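Long-range contacts in putative S41 protease (Bacteroides fragilis NCTC 9343, PDB 3K50), which is of uncharacterised function but is probably a serine peptidase of family S41, combining an N-terminal helical region, a PDZ-like domain and a ClpP/crotonase-type peptidase domain: residues Tyr27-Asp32 / Ala52-Asp57; Gly59-Asp64 / Leu344-Cys349; Thr135-Ile140 / Glu162-Ala167. All blocks are in the same frame, centred on the assembly; numbering follows the deposited sequence.

Interaction 1. Residues Tyr27-Asp32 / Ala52-Asp57; sequences YLWYRD and AVASMD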
# COMPACT_ATOMS: atom_id res chain seq x y z
N TYR A 27 -4.99 -19.83 13.24
CA TYR A 27 -5.13 -19.76 11.81
C TYR A 27 -6.56 -19.95 11.33
O TYR A 27 -7.24 -20.90 11.76
CB TYR A 27 -4.29 -20.88 11.19
CG TYR A 27 -4.01 -20.85 9.69
CD1 TYR A 27 -3.80 -19.65 9.00
CD2 TYR A 27 -3.76 -22.02 9.02
CE1 TYR A 27 -3.48 -19.66 7.63
CE2 TYR A 27 -3.37 -22.04 7.64
CZ TYR A 27 -3.22 -20.85 6.97
OH TYR A 27 -2.82 -20.83 5.65
N LEU A 28 -7.01 -19.08 10.41
CA LEU A 28 -8.33 -19.19 9.82
C LEU A 28 -8.53 -20.58 9.29
O LEU A 28 -9.58 -21.20 9.54
CB LEU A 28 -8.55 -18.20 8.65
CG LEU A 28 -9.92 -18.21 7.96
CD1 LEU A 28 -11.08 -17.85 8.91
CD2 LEU A 28 -9.91 -17.30 6.75
N TRP A 29 -7.52 -21.08 8.58
CA TRP A 29 -7.61 -22.35 7.87
C TRP A 29 -6.87 -23.49 8.58
O TRP A 29 -6.24 -24.33 7.96
CB TRP A 29 -7.03 -22.13 6.46
CG TRP A 29 -7.81 -21.21 5.57
CD1 TRP A 29 -9.16 -21.26 5.37
CD2 TRP A 29 -7.34 -20.15 4.70
NE1 TRP A 29 -9.55 -20.29 4.52
CE2 TRP A 29 -8.47 -19.60 4.07
CE3 TRP A 29 -6.10 -19.58 4.44
CZ2 TRP A 29 -8.39 -18.55 3.16
CZ3 TRP A 29 -6.01 -18.53 3.54
CH2 TRP A 29 -7.14 -18.02 2.91
N TYR A 30 -6.93 -23.53 9.89
CA TYR A 30 -6.18 -24.55 10.61
C TYR A 30 -6.60 -25.96 10.16
O TYR A 30 -5.81 -26.87 10.16
CB TYR A 30 -6.35 -24.38 12.14
CG TYR A 30 -7.67 -24.85 12.70
CD1 TYR A 30 -8.76 -24.00 12.78
CD2 TYR A 30 -7.83 -26.16 13.15
CE1 TYR A 30 -9.99 -24.47 13.26
CE2 TYR A 30 -9.05 -26.63 13.64
CZ TYR A 30 -10.11 -25.79 13.71
OH TYR A 30 -11.32 -26.26 14.20
N ARG A 31 -7.85 -26.16 9.81
CA ARG A 31 -8.30 -27.49 9.43
C ARG A 31 -7.70 -28.01 8.12
O ARG A 31 -7.77 -29.21 7.83
CB ARG A 31 -9.82 -27.48 9.27
CG ARG A 31 -10.62 -27.39 10.57
CD ARG A 31 -12.11 -27.43 10.21
NE ARG A 31 -12.93 -27.43 11.40
CZ ARG A 31 -13.18 -28.50 12.15
NH1 ARG A 31 -12.69 -29.68 11.83
NH2 ARG A 31 -13.93 -28.39 13.24
N ASP A 32 -7.17 -27.09 7.32
CA ASP A 32 -6.62 -27.37 6.01
C ASP A 32 -5.09 -27.34 6.00
O ASP A 32 -4.47 -27.38 4.95
CB ASP A 32 -7.21 -26.37 5.00
CG ASP A 32 -8.68 -26.58 4.79
OD1 ASP A 32 -9.06 -27.68 4.37
OD2 ASP A 32 -9.45 -25.64 5.05
N ALA A 52 3.45 -25.32 5.83
CA ALA A 52 2.29 -25.47 6.75
C ALA A 52 1.02 -24.76 6.33
O ALA A 52 -0.06 -25.10 6.79
CB ALA A 52 2.69 -24.96 8.16
N VAL A 53 1.11 -23.73 5.51
CA VAL A 53 -0.09 -23.01 5.11
C VAL A 53 -1.04 -23.90 4.30
O VAL A 53 -0.64 -24.88 3.74
CB VAL A 53 0.20 -21.75 4.26
CG1 VAL A 53 0.89 -20.66 5.11
CG2 VAL A 53 0.97 -22.15 3.00
N ALA A 54 -2.30 -23.52 4.30
CA ALA A 54 -3.34 -24.10 3.49
C ALA A 54 -3.06 -23.68 2.04
O ALA A 54 -2.49 -22.64 1.81
CB ALA A 54 -4.69 -23.56 3.92
N SER A 55 -3.48 -24.49 1.07
CA SER A 55 -3.24 -24.16 -0.34
C SER A 55 -3.90 -22.87 -0.78
O SER A 55 -3.46 -22.27 -1.74
CB SER A 55 -3.68 -25.27 -1.25
OG SER A 55 -3.00 -26.46 -0.90
N MSE A 56 -4.94 -22.44 -0.04
CA MSE A 56 -5.64 -21.18 -0.36
C MSE A 56 -4.80 -19.99 -0.00
O MSE A 56 -5.04 -18.90 -0.50
CB MSE A 56 -6.96 -21.08 0.39
CG MSE A 56 -8.01 -22.17 0.05
SE MSE A 56 -7.83 -23.76 1.06
CE MSE A 56 -8.42 -23.18 2.93
N ASP A 57 -3.77 -20.20 0.83
CA ASP A 57 -2.92 -19.10 1.33
C ASP A 57 -1.82 -18.75 0.32
O ASP A 57 -0.71 -19.20 0.48
CB ASP A 57 -2.32 -19.52 2.67
CG ASP A 57 -1.90 -18.35 3.53
OD1 ASP A 57 -1.41 -17.32 2.99
OD2 ASP A 57 -2.05 -18.50 4.76
O HOH W 1 -4.94 -26.82 1.98
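W29 lays one face of its indole under the bent side chain of selenomethionine M56. This is a Met-aromatic contact between two loops of the S41 N-terminal region, each folded into a type I beta turn, Y27-Y30 and A54-D57. M56 SE stands almost on the normal of the W29 five-membered ring, 5.0 Å from its centroid. The CE methyl folds back over the same face, although its modelled closeness to CD1 is doubtful. L28 CD2 packs on the opposite face, and W29 CB rests on A54 CB at 3.7 Å. Y27 holds the other end of the contact. Its CG is turned away from the backbone N (chi1 -166°), which sends the phenol toward the second loop. Y27 OH donates to D57 OD2 at 2.6 Å, on the anti lone pair. Ring and carboxylate are nearly coplanar, 27° apart. Y27 OH also accepts from A54 N at 3.1 Å, so two bonds grip it at the ring edge. D57 OD2 has a second partner in S61. At the outer side a water donates to D32 O (3.1 Å) and accepts from S55 N (2.9 Å).

Interaction 2. Residues Gly59-Asp64 / Leu344-Cys349; sequences GFSKID and LNLVVC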
# COMPACT_ATOMS: atom_id res chain seq x y z
N GLY A 59 0.48 -16.63 -0.37
CA GLY A 59 1.35 -15.58 0.11
C GLY A 59 0.66 -14.56 0.99
O GLY A 59 1.22 -13.47 1.22
N PHE A 60 -0.49 -14.91 1.56
CA PHE A 60 -1.15 -13.97 2.46
C PHE A 60 -0.41 -13.95 3.81
O PHE A 60 0.07 -12.92 4.29
CB PHE A 60 -2.63 -14.27 2.61
CG PHE A 60 -3.36 -14.46 1.31
CD1 PHE A 60 -3.06 -13.71 0.18
CD2 PHE A 60 -4.40 -15.36 1.24
CE1 PHE A 60 -3.75 -13.91 -0.99
CE2 PHE A 60 -5.11 -15.55 0.07
CZ PHE A 60 -4.80 -14.81 -1.04
N SER A 61 -0.26 -15.11 4.41
CA SER A 61 0.51 -15.23 5.63
C SER A 61 1.97 -15.08 5.31
O SER A 61 2.45 -15.59 4.30
CB SER A 61 0.28 -16.59 6.26
OG SER A 61 -1.06 -16.76 6.59
N LYS A 62 2.72 -14.43 6.20
CA LYS A 62 4.15 -14.27 5.94
C LYS A 62 4.96 -13.93 7.19
O LYS A 62 4.42 -13.51 8.20
CB LYS A 62 4.37 -13.15 4.93
CG LYS A 62 3.90 -11.83 5.35
CD LYS A 62 3.75 -10.92 4.12
CE LYS A 62 3.41 -9.47 4.50
NZ LYS A 62 4.50 -8.80 5.32
N ILE A 63 6.27 -14.15 7.08
CA ILE A 63 7.22 -13.87 8.16
C ILE A 63 7.87 -12.52 7.88
O ILE A 63 8.28 -12.24 6.75
CB ILE A 63 8.33 -14.96 8.28
CG1 ILE A 63 7.74 -16.38 8.46
CG2 ILE A 63 9.36 -14.57 9.39
CD1 ILE A 63 6.83 -16.58 9.72
N ASP A 64 7.94 -11.70 8.92
CA ASP A 64 8.63 -10.42 8.91
C ASP A 64 9.56 -10.33 10.11
O ASP A 64 9.25 -10.80 11.22
CB ASP A 64 7.63 -9.28 8.95
CG ASP A 64 6.96 -9.03 7.61
OD1 ASP A 64 7.67 -8.98 6.58
OD2 ASP A 64 5.73 -8.88 7.57
N LEU A 344 5.03 -13.33 12.82
CA LEU A 344 4.18 -14.18 11.97
C LEU A 344 2.91 -13.38 11.69
O LEU A 344 2.15 -13.13 12.62
CB LEU A 344 3.78 -15.46 12.67
CG LEU A 344 2.70 -16.36 12.00
CD1 LEU A 344 3.13 -16.67 10.55
CD2 LEU A 344 2.48 -17.67 12.78
N ASN A 345 2.77 -12.89 10.46
CA ASN A 345 1.58 -12.20 10.00
C ASN A 345 0.69 -13.31 9.45
O ASN A 345 0.94 -13.82 8.35
CB ASN A 345 1.91 -11.14 8.97
CG ASN A 345 2.58 -9.91 9.60
OD1 ASN A 345 3.77 -9.64 9.39
ND2 ASN A 345 1.83 -9.21 10.42
N LEU A 346 -0.26 -13.76 10.27
CA LEU A 346 -1.09 -14.92 9.96
C LEU A 346 -2.53 -14.62 9.56
O LEU A 346 -3.17 -13.78 10.16
CB LEU A 346 -1.10 -15.80 11.20
CG LEU A 346 -1.83 -17.16 11.16
CD1 LEU A 346 -1.06 -18.11 10.29
CD2 LEU A 346 -1.92 -17.69 12.64
N VAL A 347 -3.05 -15.30 8.52
CA VAL A 347 -4.46 -15.16 8.17
C VAL A 347 -5.28 -15.65 9.37
O VAL A 347 -5.17 -16.81 9.78
CB VAL A 347 -4.85 -15.98 6.91
CG1 VAL A 347 -6.36 -15.93 6.66
CG2 VAL A 347 -4.12 -15.48 5.71
N VAL A 348 -6.13 -14.77 9.89
CA VAL A 348 -7.00 -15.07 11.04
C VAL A 348 -8.51 -15.01 10.72
O VAL A 348 -9.31 -15.79 11.27
CB VAL A 348 -6.67 -14.14 12.26
CG1 VAL A 348 -5.26 -14.48 12.78
CG2 VAL A 348 -6.86 -12.65 11.90
N CYS A 349 -8.93 -14.15 9.79
CA CYS A 349 -10.36 -14.06 9.47
C CYS A 349 -10.71 -13.66 8.07
O CYS A 349 -9.94 -13.04 7.36
CB CYS A 349 -11.08 -13.07 10.38
SG CYS A 349 -10.57 -11.32 10.33
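S61 reaches strand 344-349 with a very short side chain. S61 CB lies 3.5 Å from N345 O. S61 OG sits on the backbone N side of CB (chi1 -61°) and there accepts from V347 N, 3.1 Å away in a nearly straight bond (166° at the hydrogen). S61 OG also touches V347 CG2 at 3.4 Å, and it is hydrogen-bonded to D57 OD2. Beyond S61 the chain becomes a regular antiparallel strand against 344-349. K62 and N345 form a hydrogen-bonded pair, with K62 N to N345 O and N345 N to K62 O both 2.9 Å. I63 and L344 form the next, non-hydrogen-bonded pair. I63 CD1 and L344 CD1 meet at 3.8 Å on a face covered by helices 18-26 and 45-52, where L49 touches both residues. On the other face K62 and N345 run side by side. The lysine then bends at its last torsion, and K62 NZ forms a salt bridge with D64 OD2 (2.6 Å) on the syn lone pair. At the start of 59-64, F60 CB packs on V347 CG2, which also lies at the edge of the F60 ring. The contact thus ties the N-terminal region to strand 342-352 of the S41 peptidase part of the chain, as an added strand of its antiparallel sheet. V347 N, which would meet the main-chain carbonyl of F60 had the pairing run on, is satisfied by a side-chain oxygen instead. With S61 OG accepting from V347 N, its own proton is probably given to the D57 carboxylate.

Interaction 3. Residues Thr135-Ile140 / Glu162-Ala167; sequences TRQLQI and ETTMPA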
# COMPACT_ATOMS: atom_id res chain seq x y z
N THR A 135 26.94 9.60 1.69
CA THR A 135 26.57 10.73 0.87
C THR A 135 26.97 10.38 -0.55
O THR A 135 27.99 9.74 -0.74
CB THR A 135 27.28 12.00 1.34
OG1 THR A 135 26.84 12.29 2.67
CG2 THR A 135 26.96 13.17 0.43
N ARG A 136 26.16 10.77 -1.54
CA ARG A 136 26.44 10.46 -2.95
C ARG A 136 26.24 11.69 -3.79
O ARG A 136 25.49 12.60 -3.44
CB ARG A 136 25.48 9.39 -3.52
CG ARG A 136 25.21 8.14 -2.68
CD ARG A 136 26.46 7.37 -2.37
NE ARG A 136 27.34 7.21 -3.54
CZ ARG A 136 27.25 6.23 -4.44
NH1 ARG A 136 26.33 5.26 -4.34
NH2 ARG A 136 28.12 6.21 -5.46
N GLN A 137 26.90 11.70 -4.94
CA GLN A 137 26.73 12.75 -5.93
C GLN A 137 25.90 12.11 -7.03
O GLN A 137 26.29 11.07 -7.56
CB GLN A 137 28.06 13.24 -6.49
CG GLN A 137 28.82 14.11 -5.52
CD GLN A 137 28.02 15.34 -5.10
OE1 GLN A 137 27.93 15.65 -3.90
NE2 GLN A 137 27.40 16.01 -6.07
N LEU A 138 24.79 12.75 -7.40
CA LEU A 138 23.92 12.19 -8.41
C LEU A 138 23.76 13.06 -9.65
O LEU A 138 23.67 14.28 -9.53
CB LEU A 138 22.52 11.99 -7.80
CG LEU A 138 22.38 11.20 -6.48
CD1 LEU A 138 20.90 11.06 -6.04
CD2 LEU A 138 23.06 9.81 -6.53
N GLN A 139 23.76 12.45 -10.83
CA GLN A 139 23.33 13.13 -12.05
C GLN A 139 21.85 12.75 -12.17
O GLN A 139 21.51 11.59 -12.06
CB GLN A 139 24.10 12.70 -13.29
CG GLN A 139 23.67 13.44 -14.56
CD GLN A 139 24.51 13.09 -15.78
OE1 GLN A 139 24.57 11.93 -16.20
NE2 GLN A 139 25.15 14.10 -16.38
N ILE A 140 20.98 13.73 -12.38
CA ILE A 140 19.55 13.57 -12.41
C ILE A 140 19.03 13.95 -13.79
O ILE A 140 19.57 14.88 -14.41
CB ILE A 140 18.87 14.52 -11.35
CG1 ILE A 140 19.28 14.14 -9.91
CG2 ILE A 140 17.31 14.54 -11.43
CD1 ILE A 140 19.00 12.76 -9.54
N GLU A 162 22.55 18.08 -11.33
CA GLU A 162 23.18 17.26 -10.29
C GLU A 162 22.76 17.67 -8.87
O GLU A 162 22.34 18.79 -8.62
CB GLU A 162 24.69 17.38 -10.40
CG GLU A 162 25.26 16.84 -11.72
CD GLU A 162 26.73 17.22 -11.96
OE1 GLU A 162 27.20 18.28 -11.47
OE2 GLU A 162 27.40 16.46 -12.69
N THR A 163 22.86 16.75 -7.94
CA THR A 163 22.60 17.07 -6.57
C THR A 163 23.40 16.15 -5.68
O THR A 163 23.91 15.08 -6.12
CB THR A 163 21.10 16.93 -6.24
OG1 THR A 163 20.88 17.40 -4.91
CG2 THR A 163 20.67 15.47 -6.34
N THR A 164 23.52 16.58 -4.42
CA THR A 164 24.19 15.81 -3.37
C THR A 164 23.15 15.21 -2.46
O THR A 164 22.33 15.96 -1.91
CB THR A 164 25.10 16.72 -2.54
OG1 THR A 164 26.04 17.31 -3.44
CG2 THR A 164 25.82 15.93 -1.45
N MSE A 165 23.17 13.88 -2.31
CA MSE A 165 22.22 13.19 -1.46
C MSE A 165 22.90 12.79 -0.17
O MSE A 165 23.91 12.08 -0.19
CB MSE A 165 21.64 11.94 -2.13
CG MSE A 165 20.52 11.37 -1.33
SE MSE A 165 19.51 10.08 -2.28
CE MSE A 165 20.92 8.82 -2.70
N PRO A 166 22.33 13.19 0.98
CA PRO A 166 23.00 12.82 2.24
C PRO A 166 22.94 11.32 2.51
O PRO A 166 22.20 10.58 1.82
CB PRO A 166 22.22 13.60 3.32
CG PRO A 166 21.26 14.48 2.61
CD PRO A 166 21.12 13.98 1.19
N ALA A 167 23.72 10.87 3.50
CA ALA A 167 23.81 9.46 3.85
C ALA A 167 22.46 8.93 4.30
O ALA A 167 21.65 9.67 4.89
CB ALA A 167 24.89 9.20 4.94
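Q137 bends at its second torsion (chi2 -59°), which swings its amide back over the neighbouring strand. T164 places OG1 on the backbone N side (chi1 -58°) and CG2 anti to that N. T164 OG1 donates to Q137 OE1 at 2.6 Å, in the amide plane and on a lone pair (C=O...donor angle 113°). T164 CG2 also lies against Q137 OE1 (3.2 Å) and meets T135 CG2 at 3.5 Å. Q137 and T164 are a non-hydrogen-bonded pair of an antiparallel hairpin, strands 136-146 and 154-165. The hairpin closes one side of the five-stranded sheet that probably forms the PDZ-like domain, with 154-165 outermost. Two hydrogen-bonded pairs flank it. R136 N to M165 O and M165 N to R136 O are both 2.9 Å. L138 N reaches T163 O at 2.8 Å, and T163 N returns to L138 O. The face bearing L138 and selenomethionine M165 is the more apolar one. There L138 CD1 packs on M165 CE at 4.0 Å, and Y74 and P102 touch M165. R136 projects from this face, but its guanidinium end leads to N118 and E129. T163 OG1 bonds to the carbonyl of A106, while T163 CG2 lies 4.1 Å from I140 CG1.

In the fold
Interactions 1 and 2 are neighbours, with centres 10 Å apart. They meet along strand 342-352: L28 N is 3.0 Å from V347 O, a probable hydrogen bond, and Y27 CD1 packs on L346 CD1 at 3.4 Å. D57 is shared by the two. Interaction 3 stands apart in what is probably the PDZ-like domain. Its centre is 47 Å from that of interaction 1 and 38 Å from that of interaction 2, and the nearest atoms of interactions 2 and 3 are about 23 Å apart. The long chain segment between D64 and L344 includes the whole hairpin of interaction 3.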